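Probable glutathione S-transferase (Pseudomonas aeruginosa, PDB 6JWK) probably isomerises maleylpyruvate or maleylacetoacetate with the help of glutathione, as a zeta-class member of the glutathione S-transferase superfamily. Local coordinates at residues B[7-21]-B[199-212]. Numbering follows the deposited sequence.
Sequences FNSSTSYRVRIALAL and AFQRASPERQPDYL. With SO4 (sulfate ion), chain I.
Helix 10-21 and the short helical segment 199-203 run roughly antiparallel at 139°, their axes 8.3 Å apart at closest approach; A20 meets A199, R16 meets A203, and F7 meets P205 once the chain has left the helix. R16 makes two of the three hydrogen bonds across the contact. Bent at chi3 (-49°), its chain lays the guanidinium side-on against A203 O, which accepts from NE at 2.9 Å and from NH2 at 3.0 Å and lies in the guanidinium plane. This two-pronged grip takes the carbonyl of the last residue of helix 199-203. Q208 stacks its amide over one guanidinium face, planes 28° apart, and its NE2 is bonded to S204 O; on the other face sits the backbone of Y13, while NH1 reaches S5 of strand 2-5. P205 puts CD over the face of the Y13 ring, 3.6 Å from its centroid. Farther along, I17 CG2 lies over the F200 ring, and the small A20, A199 and A203 let the helices pack closely. At the other end F7 N donates to D210 OD2 at 3.0 Å, and the edge of Y211 points at the F7 ring face in an offset T-shaped pair, the rings nearly perpendicular. V168 of helix 162-176 touches both Y13 and F200. The contact thus sews the C-terminal tail of the all-helical domain onto the first helix of the thioredoxin-like domain, part of the interdomain interface of the GST fold.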
loop_
_atom_site.group_PDB
_atom_site.type_symbol
_atom_site.label_atom_id
_atom_site.label_comp_id
_atom_site.label_asym_id
_atom_site.label_seq_id
_atom_site.Cartn_x
_atom_site.Cartn_y
_atom_site.Cartn_z
ATOM N N PHE B 7 -5.937 16.897 -11.368
ATOM C CA PHE B 7 -7.357 16.895 -10.900
ATOM C C PHE B 7 -7.915 15.470 -10.933
ATOM O O PHE B 7 -8.639 15.075 -10.002
ATOM C CB PHE B 7 -8.237 17.906 -11.645
ATOM C CG PHE B 7 -8.542 17.551 -13.069
ATOM C CD1 PHE B 7 -9.603 16.724 -13.369
ATOM C CD2 PHE B 7 -7.748 18.020 -14.097
ATOM C CE1 PHE B 7 -9.871 16.381 -14.682
ATOM C CE2 PHE B 7 -8.043 17.711 -15.411
ATOM C CZ PHE B 7 -9.090 16.875 -15.698
ATOM N N ASN B 8 -7.541 14.688 -11.930
ATOM C CA ASN B 8 -8.165 13.366 -12.188
ATOM C C ASN B 8 -7.347 12.208 -11.601
ATOM O O ASN B 8 -7.756 11.038 -11.814
ATOM C CB ASN B 8 -8.345 13.143 -13.687
ATOM C CG ASN B 8 -9.792 12.812 -13.961
ATOM O OD1 ASN B 8 -10.677 13.561 -13.542
ATOM N ND2 ASN B 8 -10.035 11.675 -14.589
ATOM N N SER B 9 -6.234 12.492 -10.924
ATOM C CA SER B 9 -5.406 11.445 -10.273
ATOM C C SER B 9 -6.036 11.054 -8.933
ATOM O O SER B 9 -6.142 11.954 -8.048
ATOM C CB SER B 9 -4.006 11.941 -10.100
ATOM O OG SER B 9 -3.386 11.280 -9.026
ATOM N N SER B 10 -6.392 9.786 -8.742
ATOM C CA SER B 10 -6.978 9.298 -7.466
ATOM C C SER B 10 -6.005 9.510 -6.307
ATOM O O SER B 10 -6.447 9.871 -5.210
ATOM C CB SER B 10 -7.365 7.854 -7.529
ATOM O OG SER B 10 -8.442 7.700 -8.390
ATOM N N THR B 11 -4.717 9.270 -6.519
ATOM C CA THR B 11 -3.725 9.360 -5.425
ATOM C C THR B 11 -3.577 10.845 -5.081
ATOM O O THR B 11 -3.384 11.155 -3.895
ATOM C CB THR B 11 -2.406 8.641 -5.786
ATOM O OG1 THR B 11 -1.988 9.180 -7.046
ATOM C CG2 THR B 11 -2.591 7.143 -5.897
ATOM N N SER B 12 -3.660 11.738 -6.055
ATOM C CA SER B 12 -3.655 13.209 -5.773
ATOM C C SER B 12 -4.878 13.561 -4.910
ATOM O O SER B 12 -4.760 14.318 -3.950
ATOM C CB SER B 12 -3.657 14.034 -7.043
ATOM O OG SER B 12 -2.476 13.814 -7.799
ATOM N N TYR B 13 -6.030 13.042 -5.296
ATOM C CA TYR B 13 -7.308 13.294 -4.581
ATOM C C TYR B 13 -7.124 12.906 -3.093
ATOM O O TYR B 13 -7.526 13.685 -2.207
ATOM C CB TYR B 13 -8.410 12.551 -5.334
ATOM C CG TYR B 13 -9.825 12.840 -4.895
ATOM C CD1 TYR B 13 -10.131 13.842 -3.977
ATOM C CD2 TYR B 13 -10.883 12.157 -5.487
ATOM C CE1 TYR B 13 -11.447 14.092 -3.595
ATOM C CE2 TYR B 13 -12.203 12.406 -5.116
ATOM C CZ TYR B 13 -12.482 13.382 -4.174
ATOM O OH TYR B 13 -13.782 13.624 -3.835
ATOM N N ARG B 14 -6.562 11.726 -2.807
ATOM C CA ARG B 14 -6.325 11.242 -1.412
ATOM C C ARG B 14 -5.612 12.339 -0.619
ATOM O O ARG B 14 -5.987 12.613 0.475
ATOM C CB ARG B 14 -5.425 9.994 -1.336
ATOM C CG ARG B 14 -5.998 8.737 -1.972
ATOM C CD ARG B 14 -4.962 7.654 -1.890
ATOM N NE ARG B 14 -5.400 6.485 -2.600
ATOM C CZ ARG B 14 -4.648 5.452 -2.867
ATOM N NH1 ARG B 14 -3.367 5.476 -2.533
ATOM N NH2 ARG B 14 -5.158 4.415 -3.510
ATOM N N VAL B 15 -4.564 12.926 -1.181
ATOM C CA VAL B 15 -3.729 13.905 -0.434
ATOM C C VAL B 15 -4.382 15.277 -0.393
ATOM O O VAL B 15 -4.196 16.004 0.631
ATOM C CB VAL B 15 -2.316 13.981 -1.051
ATOM C CG1 VAL B 15 -1.461 14.977 -0.300
ATOM C CG2 VAL B 15 -1.650 12.599 -1.053
ATOM N N ARG B 16 -5.108 15.679 -1.432
ATOM C CA ARG B 16 -5.913 16.936 -1.383
ATOM C C ARG B 16 -6.956 16.832 -0.261
ATOM O O ARG B 16 -7.182 17.827 0.454
ATOM C CB ARG B 16 -6.604 17.249 -2.702
ATOM C CG ARG B 16 -5.653 17.642 -3.826
ATOM C CD ARG B 16 -6.366 18.246 -5.021
ATOM N NE ARG B 16 -7.520 17.474 -5.488
ATOM C CZ ARG B 16 -7.522 16.551 -6.436
ATOM N NH1 ARG B 16 -6.418 16.261 -7.104
ATOM N NH2 ARG B 16 -8.665 15.944 -6.753
ATOM N N ILE B 17 -7.550 15.667 -0.043
ATOM C CA ILE B 17 -8.504 15.545 1.106
ATOM C C ILE B 17 -7.722 15.716 2.409
ATOM O O ILE B 17 -8.179 16.477 3.314
ATOM C CB ILE B 17 -9.206 14.183 1.050
ATOM C CG1 ILE B 17 -10.076 14.050 -0.201
ATOM C CG2 ILE B 17 -9.992 13.892 2.317
ATOM C CD1 ILE B 17 -10.531 12.605 -0.458
ATOM N N ALA B 18 -6.575 15.058 2.533
ATOM C CA ALA B 18 -5.770 15.154 3.775
ATOM C C ALA B 18 -5.434 16.623 4.049
ATOM O O ALA B 18 -5.583 17.129 5.222
ATOM C CB ALA B 18 -4.507 14.333 3.654
ATOM N N LEU B 19 -4.891 17.322 3.048
ATOM C CA LEU B 19 -4.561 18.757 3.241
ATOM C C LEU B 19 -5.820 19.552 3.637
ATOM O O LEU B 19 -5.700 20.436 4.498
ATOM C CB LEU B 19 -3.902 19.312 1.966
ATOM C CG LEU B 19 -2.517 18.739 1.696
ATOM C CD1 LEU B 19 -2.036 19.083 0.278
ATOM C CD2 LEU B 19 -1.495 19.246 2.717
ATOM N N ALA B 20 -6.958 19.317 2.995
ATOM C CA ALA B 20 -8.218 20.046 3.270
ATOM C C ALA B 20 -8.624 19.767 4.714
ATOM O O ALA B 20 -8.897 20.740 5.417
ATOM C CB ALA B 20 -9.302 19.707 2.286
ATOM N N LEU B 21 -8.536 18.520 5.194
ATOM C CA LEU B 21 -8.890 18.211 6.600
ATOM C C LEU B 21 -7.964 18.952 7.577
ATOM O O LEU B 21 -8.422 19.339 8.673
ATOM C CB LEU B 21 -8.849 16.693 6.813
ATOM C CG LEU B 21 -9.952 15.925 6.101
ATOM C CD1 LEU B 21 -9.682 14.423 6.195
ATOM C CD2 LEU B 21 -11.311 16.273 6.721
ATOM N N ALA B 199 -14.343 20.361 3.369
ATOM C CA ALA B 199 -12.960 19.891 3.121
ATOM C C ALA B 199 -12.990 18.931 1.920
ATOM O O ALA B 199 -12.171 19.053 1.026
ATOM C CB ALA B 199 -12.362 19.241 4.355
ATOM N N PHE B 200 -13.938 18.008 1.862
ATOM C CA PHE B 200 -13.994 17.050 0.733
ATOM C C PHE B 200 -14.427 17.747 -0.559
ATOM O O PHE B 200 -13.910 17.417 -1.686
ATOM C CB PHE B 200 -14.920 15.899 1.084
ATOM C CG PHE B 200 -14.278 14.901 1.998
ATOM C CD1 PHE B 200 -14.247 15.114 3.364
ATOM C CD2 PHE B 200 -13.772 13.713 1.475
ATOM C CE1 PHE B 200 -13.671 14.157 4.197
ATOM C CE2 PHE B 200 -13.221 12.764 2.311
ATOM C CZ PHE B 200 -13.129 12.998 3.658
ATOM N N GLN B 201 -15.415 18.630 -0.453
ATOM C CA GLN B 201 -15.895 19.372 -1.646
ATOM C C GLN B 201 -14.741 20.204 -2.247
ATOM O O GLN B 201 -14.577 20.134 -3.466
ATOM C CB GLN B 201 -17.074 20.270 -1.280
ATOM C CG GLN B 201 -18.333 19.520 -0.867
ATOM C CD GLN B 201 -19.263 20.377 -0.031
ATOM O OE1 GLN B 201 -18.991 21.534 0.286
ATOM N NE2 GLN B 201 -20.330 19.778 0.436
ATOM N N ARG B 202 -13.927 20.882 -1.421
ATOM C CA ARG B 202 -12.740 21.647 -1.916
ATOM C C ARG B 202 -11.760 20.714 -2.630
ATOM O O ARG B 202 -11.142 21.133 -3.663
ATOM C CB ARG B 202 -11.986 22.307 -0.764
ATOM C CG ARG B 202 -12.728 23.473 -0.142
ATOM C CD ARG B 202 -12.156 23.762 1.238
ATOM N NE ARG B 202 -10.901 24.455 1.080
ATOM C CZ ARG B 202 -10.785 25.784 1.003
ATOM N NH1 ARG B 202 -9.593 26.343 0.830
ATOM N NH2 ARG B 202 -11.856 26.559 1.122
ATOM N N ALA B 203 -11.552 19.512 -2.072
ATOM C CA ALA B 203 -10.553 18.541 -2.565
ATOM C C ALA B 203 -11.040 17.877 -3.850
ATOM O O ALA B 203 -10.242 17.290 -4.569
ATOM C CB ALA B 203 -10.244 17.536 -1.479
ATOM N N SER B 204 -12.332 17.904 -4.124
ATOM C CA SER B 204 -12.910 17.102 -5.225
ATOM C C SER B 204 -12.246 17.498 -6.547
ATOM O O SER B 204 -11.899 18.647 -6.778
ATOM C CB SER B 204 -14.451 17.280 -5.274
ATOM O OG SER B 204 -14.785 18.620 -5.642
ATOM N N PRO B 205 -12.111 16.559 -7.493
ATOM C CA PRO B 205 -11.646 16.873 -8.842
ATOM C C PRO B 205 -12.382 18.052 -9.501
ATOM O O PRO B 205 -11.733 18.962 -10.085
ATOM C CB PRO B 205 -11.937 15.562 -9.613
ATOM C CG PRO B 205 -11.879 14.477 -8.555
ATOM C CD PRO B 205 -12.421 15.138 -7.313
ATOM N N GLU B 206 -13.710 18.082 -9.321
ATOM C CA GLU B 206 -14.615 19.004 -10.054
ATOM C C GLU B 206 -14.384 20.435 -9.582
ATOM O O GLU B 206 -14.761 21.356 -10.337
ATOM C CB GLU B 206 -16.087 18.596 -9.890
ATOM C CG GLU B 206 -16.398 17.212 -10.435
ATOM C CD GLU B 206 -16.319 16.046 -9.460
ATOM O OE1 GLU B 206 -15.563 16.123 -8.483
ATOM O OE2 GLU B 206 -17.043 15.060 -9.682
ATOM N N ARG B 207 -13.768 20.623 -8.413
ATOM C CA ARG B 207 -13.538 21.956 -7.842
ATOM C C ARG B 207 -12.066 22.361 -8.026
ATOM O O ARG B 207 -11.664 23.371 -7.462
ATOM C CB ARG B 207 -14.020 21.970 -6.393
ATOM C CG ARG B 207 -15.543 21.834 -6.221
ATOM C CD ARG B 207 -16.357 22.970 -6.872
ATOM N NE ARG B 207 -16.071 24.238 -6.189
ATOM C CZ ARG B 207 -16.062 25.447 -6.754
ATOM N NH1 ARG B 207 -16.400 25.636 -8.019
ATOM N NH2 ARG B 207 -15.750 26.486 -6.035
ATOM N N GLN B 208 -11.265 21.578 -8.729
ATOM C CA GLN B 208 -9.833 21.939 -8.906
ATOM C C GLN B 208 -9.728 23.071 -9.937
ATOM O O GLN B 208 -10.499 23.120 -10.890
ATOM C CB GLN B 208 -9.017 20.706 -9.293
ATOM C CG GLN B 208 -8.989 19.664 -8.164
ATOM C CD GLN B 208 -8.515 20.306 -6.876
ATOM O OE1 GLN B 208 -7.422 20.876 -6.847
ATOM N NE2 GLN B 208 -9.317 20.229 -5.806
ATOM N N PRO B 209 -8.761 23.992 -9.773
ATOM C CA PRO B 209 -8.432 24.976 -10.820
ATOM C C PRO B 209 -8.146 24.366 -12.201
ATOM O O PRO B 209 -8.511 24.956 -13.154
ATOM C CB PRO B 209 -7.153 25.627 -10.279
ATOM C CG PRO B 209 -7.292 25.489 -8.762
ATOM C CD PRO B 209 -7.906 24.113 -8.574
ATOM N N ASP B 210 -7.547 23.178 -12.275
ATOM C CA ASP B 210 -7.187 22.522 -13.562
ATOM C C ASP B 210 -8.362 21.694 -14.102
ATOM O O ASP B 210 -8.142 20.920 -15.063
ATOM C CB ASP B 210 -5.890 21.704 -13.443
ATOM C CG ASP B 210 -5.886 20.644 -12.351
ATOM O OD1 ASP B 210 -6.490 20.912 -11.287
ATOM O OD2 ASP B 210 -5.263 19.556 -12.571
ATOM N N TYR B 211 -9.572 21.797 -13.533
ATOM C CA TYR B 211 -10.713 20.972 -14.019
ATOM C C TYR B 211 -11.424 21.658 -15.203
ATOM O O TYR B 211 -11.821 22.808 -15.014
ATOM C CB TYR B 211 -11.725 20.708 -12.898
ATOM C CG TYR B 211 -12.864 19.820 -13.325
ATOM C CD1 TYR B 211 -12.705 18.458 -13.469
ATOM C CD2 TYR B 211 -14.122 20.349 -13.533
ATOM C CE1 TYR B 211 -13.764 17.637 -13.821
ATOM C CE2 TYR B 211 -15.185 19.550 -13.919
ATOM C CZ TYR B 211 -15.016 18.194 -14.049
ATOM O OH TYR B 211 -16.081 17.429 -14.409
ATOM N N LEU B 212 -11.544 20.935 -16.327
ATOM C CA LEU B 212 -12.552 20.989 -17.444
ATOM C C LEU B 212 -13.657 22.037 -17.233
ATOM O O LEU B 212 -14.848 21.645 -17.374
ATOM C CB LEU B 212 -13.209 19.605 -17.566
ATOM C CG LEU B 212 -12.284 18.399 -17.395
ATOM C CD1 LEU B 212 -13.079 17.098 -17.418
ATOM C CD2 LEU B 212 -11.184 18.387 -18.457
HETATM S S SO4 I . -4.386 7.354 -10.845
HETATM O O1 SO4 I . -3.845 7.522 -9.529
HETATM O O2 SO4 I . -4.011 6.098 -11.407
HETATM O O3 SO4 I . -5.836 7.380 -10.844
HETATM O O4 SO4 I . -3.869 8.412 -11.662
#